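Local coordinates for protein RNA-dependent RNA Polymerase (Bombyx mori cytoplasmic polyhedrosis virus, PDB 6TZ0) that catalyses RNA-directed RNA synthesis, transcribing and replicating the viral double-stranded RNA genome, at residues 32-37 with 789-794; 140-143 with 147-150; 751-756 with 834-839. One frame throughout, in Å; residues are numbered along the deposited sequence.

Contact 1 of 3, residues 32-37 with 789-794; sequences KLANDR and LRRFTL
A34, on helix 20-35, faces R790 just ahead of strand 791-795, with 6.7 Å between the two CA atoms, so a helix comes up against the beginning of an edge strand. The two residues meet through their first side-chain carbons, A34 CB lying 4.4 Å from R790 CB. R790 then runs on, fully extended, to give its NE to the carbonyl oxygen of L832. Its neighbour R791 instead runs along the C-terminal end of the helix. CG is anti to the carbonyl carbon and packs against A34 CB at 4.2 Å, after which the chain bends at chi3 (50°), the turn that swings the guanidinium to the peptides of A34 and N35. Both carbonyl oxygens sit at the edge of that flat group, near its plane. NH2 comes within 2.7 Å of N35 O, but at an angle too poor for a hydrogen bond. N35 adds a looser side-chain contact, OD1 to R791 CD at 4.4 Å. F792 and L794 pair with strand 827-831 in a three-stranded antiparallel sheet. R791 is one of the residues that bind ATP, as is R37 shortly after N35, so helix end and edge strand lie at the ATP site, empty in this model.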
# COMPACT_ATOMS: atom_id res chain seq x y z
N LYS A 32 15.69 29.38 28.53
CA LYS A 32 14.82 29.39 29.71
C LYS A 32 13.46 28.77 29.39
O LYS A 32 12.85 28.13 30.25
CB LYS A 32 14.66 30.82 30.22
CG LYS A 32 13.88 30.97 31.51
CD LYS A 32 13.88 32.41 31.99
CE LYS A 32 12.94 32.61 33.17
NZ LYS A 32 13.40 31.88 34.38
N LEU A 33 12.98 28.93 28.16
CA LEU A 33 11.75 28.23 27.78
C LEU A 33 11.98 26.75 27.52
O LEU A 33 11.06 25.95 27.70
CB LEU A 33 11.11 28.88 26.56
CG LEU A 33 10.48 30.24 26.84
CD1 LEU A 33 9.88 30.80 25.57
CD2 LEU A 33 9.43 30.12 27.92
N ALA A 34 13.18 26.36 27.08
CA ALA A 34 13.41 24.95 26.80
C ALA A 34 13.74 24.12 28.03
O ALA A 34 13.54 22.91 28.01
CB ALA A 34 14.53 24.80 25.77
N ASN A 35 14.25 24.74 29.10
CA ASN A 35 14.77 23.94 30.22
C ASN A 35 13.68 23.49 31.18
O ASN A 35 13.47 22.28 31.36
CB ASN A 35 15.85 24.73 30.96
CG ASN A 35 17.15 24.81 30.19
OD1 ASN A 35 17.58 23.83 29.58
ND2 ASN A 35 17.77 25.98 30.20
N ASP A 36 12.99 24.42 31.83
CA ASP A 36 12.08 24.09 32.92
C ASP A 36 10.63 24.41 32.57
O ASP A 36 10.34 25.30 31.77
CB ASP A 36 12.47 24.82 34.20
CG ASP A 36 12.61 26.32 34.00
OD1 ASP A 36 12.58 26.77 32.85
OD2 ASP A 36 12.76 27.04 35.01
N ARG A 37 9.71 23.66 33.19
CA ARG A 37 8.29 23.83 32.94
C ARG A 37 7.65 24.88 33.83
O ARG A 37 6.51 25.29 33.56
CB ARG A 37 7.56 22.49 33.14
CG ARG A 37 7.54 22.00 34.56
CD ARG A 37 6.88 20.64 34.67
NE ARG A 37 6.75 20.22 36.06
CZ ARG A 37 7.69 19.56 36.74
NH1 ARG A 37 8.83 19.24 36.15
NH2 ARG A 37 7.48 19.23 38.00
N LEU A 789 13.88 21.64 19.83
CA LEU A 789 15.04 20.79 19.56
C LEU A 789 16.33 21.14 20.31
O LEU A 789 17.40 20.63 19.98
CB LEU A 789 15.32 20.76 18.06
CG LEU A 789 14.14 20.45 17.13
CD1 LEU A 789 14.53 20.71 15.69
CD2 LEU A 789 13.67 19.02 17.31
N ARG A 790 16.25 22.01 21.30
CA ARG A 790 17.44 22.46 22.03
C ARG A 790 17.95 21.66 23.23
O ARG A 790 18.99 22.00 23.79
CB ARG A 790 17.26 23.93 22.43
CG ARG A 790 18.56 24.63 22.76
CD ARG A 790 18.38 26.13 22.74
NE ARG A 790 19.60 26.83 23.12
CZ ARG A 790 19.70 28.15 23.21
NH1 ARG A 790 18.65 28.91 22.95
NH2 ARG A 790 20.85 28.70 23.56
N ARG A 791 17.26 20.60 23.64
CA ARG A 791 17.70 19.84 24.82
C ARG A 791 18.33 18.48 24.58
O ARG A 791 17.77 17.63 23.89
CB ARG A 791 16.53 19.67 25.79
CG ARG A 791 16.03 20.95 26.41
CD ARG A 791 15.25 20.64 27.67
NE ARG A 791 16.01 19.75 28.55
CZ ARG A 791 15.69 19.50 29.81
NH1 ARG A 791 16.45 18.69 30.53
NH2 ARG A 791 14.63 20.07 30.35
N PHE A 792 19.51 18.28 25.16
CA PHE A 792 20.23 17.01 25.05
C PHE A 792 20.75 16.53 26.42
O PHE A 792 21.47 17.26 27.09
CB PHE A 792 21.39 17.17 24.07
CG PHE A 792 21.96 15.88 23.58
CD1 PHE A 792 21.23 15.05 22.74
CD2 PHE A 792 23.24 15.49 23.93
CE1 PHE A 792 21.76 13.86 22.28
CE2 PHE A 792 23.78 14.31 23.47
CZ PHE A 792 23.03 13.49 22.65
N THR A 793 20.41 15.30 26.81
CA THR A 793 20.90 14.72 28.05
C THR A 793 21.77 13.52 27.72
O THR A 793 21.42 12.71 26.87
CB THR A 793 19.75 14.31 28.96
OG1 THR A 793 18.96 13.31 28.31
CG2 THR A 793 18.89 15.50 29.30
N LEU A 794 22.91 13.41 28.40
CA LEU A 794 23.84 12.34 28.13
C LEU A 794 24.43 11.83 29.44
O LEU A 794 24.82 12.62 30.30
CB LEU A 794 24.95 12.81 27.19
CG LEU A 794 25.94 11.74 26.73
CD1 LEU A 794 25.20 10.62 26.03
CD2 LEU A 794 26.98 12.34 25.81

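Contact 2 of 3, residues 140-143 with 147-150; sequences SRFA and RELC
E148 reaches from helix 145-160 to the loop residues R141 and F142, and its side chain illustrates how one carboxylate oxygen can serve two consecutive peptides. CB points toward the loop, and CG, anti to the carbonyl carbon (chi1 -64°), starts an extended chain; CB and CG are the stem that carries the carboxylate across. At the tip, OE2 accepts F142 N at 3.2 Å, nearly straight at 172° and met almost along the C-O axis. It also takes R141 N at 3.3 Å, a weak bond bent to 126°, and touches S140 CB at 3.8 Å. A loop leading into a helix is thus tied to the first turn of that helix, within the N-terminal region of this cypovirus polymerase. R147, on the same turn, is one of the residues that bind ATP. The loop is braced from inside as well: S140 OG donates to A143 O, linking the two ends of the segment. R141 CG lies 3.8 Å above the centre of one face of the F142 ring, while its guanidinium forms a salt bridge with E759 on helix 754-766. Beside E148, the R147 stem passes A143, whose CB packs on R147 CD at 3.9 Å and lies about as near R147 CB.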
# COMPACT_ATOMS: atom_id res chain seq x y z
N SER A 140 2.79 14.26 18.92
CA SER A 140 3.69 15.40 18.88
C SER A 140 4.90 15.05 18.03
O SER A 140 5.42 13.93 18.10
CB SER A 140 4.12 15.80 20.28
OG SER A 140 4.88 14.79 20.89
N ARG A 141 5.34 16.01 17.23
CA ARG A 141 6.39 15.72 16.27
C ARG A 141 7.79 15.91 16.85
O ARG A 141 8.68 15.10 16.58
CB ARG A 141 6.21 16.58 15.02
CG ARG A 141 7.15 16.22 13.89
CD ARG A 141 6.86 17.00 12.64
NE ARG A 141 5.60 16.62 12.02
CZ ARG A 141 5.47 15.65 11.13
NH1 ARG A 141 6.53 14.96 10.73
NH2 ARG A 141 4.28 15.38 10.62
N PHE A 142 8.01 16.95 17.66
CA PHE A 142 9.37 17.29 18.03
C PHE A 142 9.65 17.17 19.52
O PHE A 142 10.70 16.66 19.91
CB PHE A 142 9.70 18.71 17.56
CG PHE A 142 9.65 18.87 16.08
CD1 PHE A 142 10.61 18.28 15.28
CD2 PHE A 142 8.67 19.63 15.48
CE1 PHE A 142 10.58 18.43 13.91
CE2 PHE A 142 8.64 19.79 14.11
CZ PHE A 142 9.60 19.19 13.33
N ALA A 143 8.74 17.63 20.37
CA ALA A 143 8.98 17.67 21.80
C ALA A 143 7.64 17.44 22.49
O ALA A 143 6.71 16.91 21.89
CB ALA A 143 9.63 19.00 22.20
N ARG A 147 5.84 22.56 24.94
CA ARG A 147 6.99 23.20 24.31
C ARG A 147 6.66 23.67 22.90
O ARG A 147 7.11 24.73 22.46
CB ARG A 147 8.17 22.25 24.29
CG ARG A 147 8.69 21.94 25.66
CD ARG A 147 9.84 20.98 25.61
NE ARG A 147 10.29 20.63 26.95
CZ ARG A 147 11.24 19.74 27.21
NH1 ARG A 147 11.58 19.49 28.46
NH2 ARG A 147 11.83 19.09 26.22
N GLU A 148 5.84 22.89 22.18
CA GLU A 148 5.40 23.30 20.85
C GLU A 148 4.46 24.50 20.92
O GLU A 148 4.56 25.42 20.09
CB GLU A 148 4.74 22.12 20.14
CG GLU A 148 5.70 20.97 19.89
CD GLU A 148 5.06 19.82 19.15
OE1 GLU A 148 3.83 19.87 18.92
OE2 GLU A 148 5.77 18.87 18.80
N LEU A 149 3.58 24.52 21.92
CA LEU A 149 2.73 25.69 22.12
C LEU A 149 3.55 26.92 22.53
O LEU A 149 3.26 28.04 22.11
CB LEU A 149 1.64 25.38 23.14
CG LEU A 149 0.58 26.46 23.35
CD1 LEU A 149 -0.18 26.70 22.07
CD2 LEU A 149 -0.38 26.09 24.46
N CYS A 150 4.61 26.71 23.33
CA CYS A 150 5.53 27.79 23.67
C CYS A 150 6.25 28.32 22.44
O CYS A 150 6.48 29.53 22.33
CB CYS A 150 6.55 27.33 24.72
SG CYS A 150 5.93 27.19 26.40

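Contact 3 of 3, residues 751-756 with 834-839; sequences GRLNLA and LAWLFM
L753 O, the polar atom of this interface, lies in the plane of the W836 indole at the outer edge of its benzo ring, 3.4 Å from CH2. It is an edge-on C-H approach to a carbonyl, with no hydrogen bond across the interface, and it joins the start of helix 754-766 to a short 3-10 segment, 834-837. The indole gets there because CG is anti to the backbone N of W836 (chi1 -176°), which projects the ring out of the 3-10 turn toward L753. N754 CA adds a looser touch on CH2, again at the ring edge. L753 itself has a left-handed backbone conformation (phi 72°). Its side chain lies near that of R791, an ATP-binding residue, though L753 is not itself known to bind the nucleotide. W836 also packs on L908 of helix 902-911, while L834 reaches helices 20-35 and 774-786. The 3-10 segment is held by weak i to i+3 backbone bonds, among them L837 N to L834 O. The apolar half of the contact falls to the leucine methyl CD2, the two side chains crossing at a slant: L753 CD2 is 3.7 Å from W836 CH2 and 3.9 Å from W836 CZ3.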
# COMPACT_ATOMS: atom_id res chain seq x y z
N GLY A 751 16.09 11.20 19.13
CA GLY A 751 17.46 10.78 19.33
C GLY A 751 18.48 11.65 18.62
O GLY A 751 19.16 12.45 19.26
N ARG A 752 18.55 11.53 17.29
CA ARG A 752 19.71 12.03 16.56
C ARG A 752 19.69 13.55 16.44
O ARG A 752 20.75 14.20 16.55
CB ARG A 752 19.77 11.38 15.18
CG ARG A 752 20.98 11.78 14.36
CD ARG A 752 22.26 11.20 14.91
NE ARG A 752 23.42 11.66 14.15
CZ ARG A 752 23.88 11.08 13.05
NH1 ARG A 752 23.28 10.00 12.56
NH2 ARG A 752 24.94 11.57 12.43
N LEU A 753 18.52 14.13 16.14
CA LEU A 753 18.19 15.56 16.23
C LEU A 753 18.85 16.41 15.14
O LEU A 753 18.51 17.58 14.95
CB LEU A 753 18.49 16.09 17.64
CG LEU A 753 18.11 17.46 18.19
CD1 LEU A 753 17.74 17.34 19.63
CD2 LEU A 753 19.29 18.39 18.08
N ASN A 754 19.77 15.82 14.37
CA ASN A 754 20.08 16.32 13.04
C ASN A 754 19.00 15.89 12.06
O ASN A 754 18.58 16.67 11.19
CB ASN A 754 21.45 15.80 12.61
CG ASN A 754 21.98 16.47 11.36
OD1 ASN A 754 21.38 17.40 10.83
ND2 ASN A 754 23.10 15.97 10.86
N LEU A 755 18.53 14.65 12.21
CA LEU A 755 17.37 14.15 11.48
C LEU A 755 16.11 14.95 11.78
O LEU A 755 15.28 15.12 10.88
CB LEU A 755 17.14 12.68 11.83
CG LEU A 755 17.80 11.54 11.03
CD1 LEU A 755 17.25 11.52 9.61
CD2 LEU A 755 19.31 11.62 11.02
N ALA A 756 15.96 15.45 13.01
CA ALA A 756 14.81 16.28 13.34
C ALA A 756 14.84 17.60 12.59
O ALA A 756 13.81 18.07 12.10
CB ALA A 756 14.76 16.53 14.85
N LEU A 834 22.45 28.46 19.84
CA LEU A 834 21.62 28.76 18.68
C LEU A 834 22.42 28.81 17.39
O LEU A 834 21.82 28.78 16.31
CB LEU A 834 20.88 30.08 18.85
CG LEU A 834 19.76 30.16 19.87
CD1 LEU A 834 19.16 31.54 19.81
CD2 LEU A 834 18.73 29.12 19.57
N ALA A 835 23.75 28.89 17.46
CA ALA A 835 24.56 28.86 16.25
C ALA A 835 24.57 27.49 15.59
O ALA A 835 24.95 27.40 14.42
CB ALA A 835 25.98 29.31 16.55
N TRP A 836 24.17 26.44 16.31
CA TRP A 836 24.09 25.11 15.72
C TRP A 836 23.00 25.00 14.67
O TRP A 836 23.07 24.14 13.79
CB TRP A 836 23.86 24.08 16.83
CG TRP A 836 23.86 22.68 16.35
CD1 TRP A 836 24.94 21.92 16.04
CD2 TRP A 836 22.71 21.91 16.00
NE1 TRP A 836 24.54 20.69 15.58
CE2 TRP A 836 23.17 20.66 15.54
CE3 TRP A 836 21.34 22.15 16.05
CZ2 TRP A 836 22.31 19.66 15.14
CZ3 TRP A 836 20.48 21.15 15.66
CH2 TRP A 836 20.97 19.92 15.21
N LEU A 837 21.99 25.88 14.74
CA LEU A 837 20.90 25.86 13.77
C LEU A 837 21.34 26.22 12.36
O LEU A 837 20.65 25.89 11.40
CB LEU A 837 19.79 26.83 14.20
CG LEU A 837 18.97 26.47 15.42
CD1 LEU A 837 18.06 27.62 15.80
CD2 LEU A 837 18.15 25.24 15.13
N PHE A 838 22.49 26.87 12.20
CA PHE A 838 22.84 27.46 10.91
C PHE A 838 24.09 26.84 10.32
O PHE A 838 24.76 27.49 9.50
CB PHE A 838 23.00 28.97 11.07
CG PHE A 838 21.88 29.60 11.84
CD1 PHE A 838 20.63 29.75 11.28
CD2 PHE A 838 22.09 30.07 13.12
CE1 PHE A 838 19.60 30.34 11.99
CE2 PHE A 838 21.07 30.67 13.83
CZ PHE A 838 19.83 30.81 13.26
N MET A 839 24.42 25.62 10.68
CA MET A 839 25.73 25.07 10.38
C MET A 839 25.67 23.92 9.39
O MET A 839 24.63 23.28 9.23
CB MET A 839 26.41 24.62 11.68
CG MET A 839 27.00 25.77 12.48
SD MET A 839 28.42 26.53 11.67
CE MET A 839 27.74 28.02 10.95

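In the fold
Contacts 1 and 2 bring arginines from distant parts of the chain to one ATP site, with contact 3 close by. Contacts 1 and 2 have centres 12 Å apart and meet at R791 and R147, whose NH2 and NH1 come within 3.6 Å. The side chain of R147 is about 7 Å from that of R37. All three arginines belong to the ATP site, not occupied in this model; such a cluster is consistent with receiving phosphates. L789 joins all three contacts: its CD2 packs at 3.7 Å both on F142 CD1 of contact 2 and on A756 CB of contact 3. Contact 3 lies near the site, the L753 side chain being about 7 Å from that of R791 and about 9 Å from that of R147.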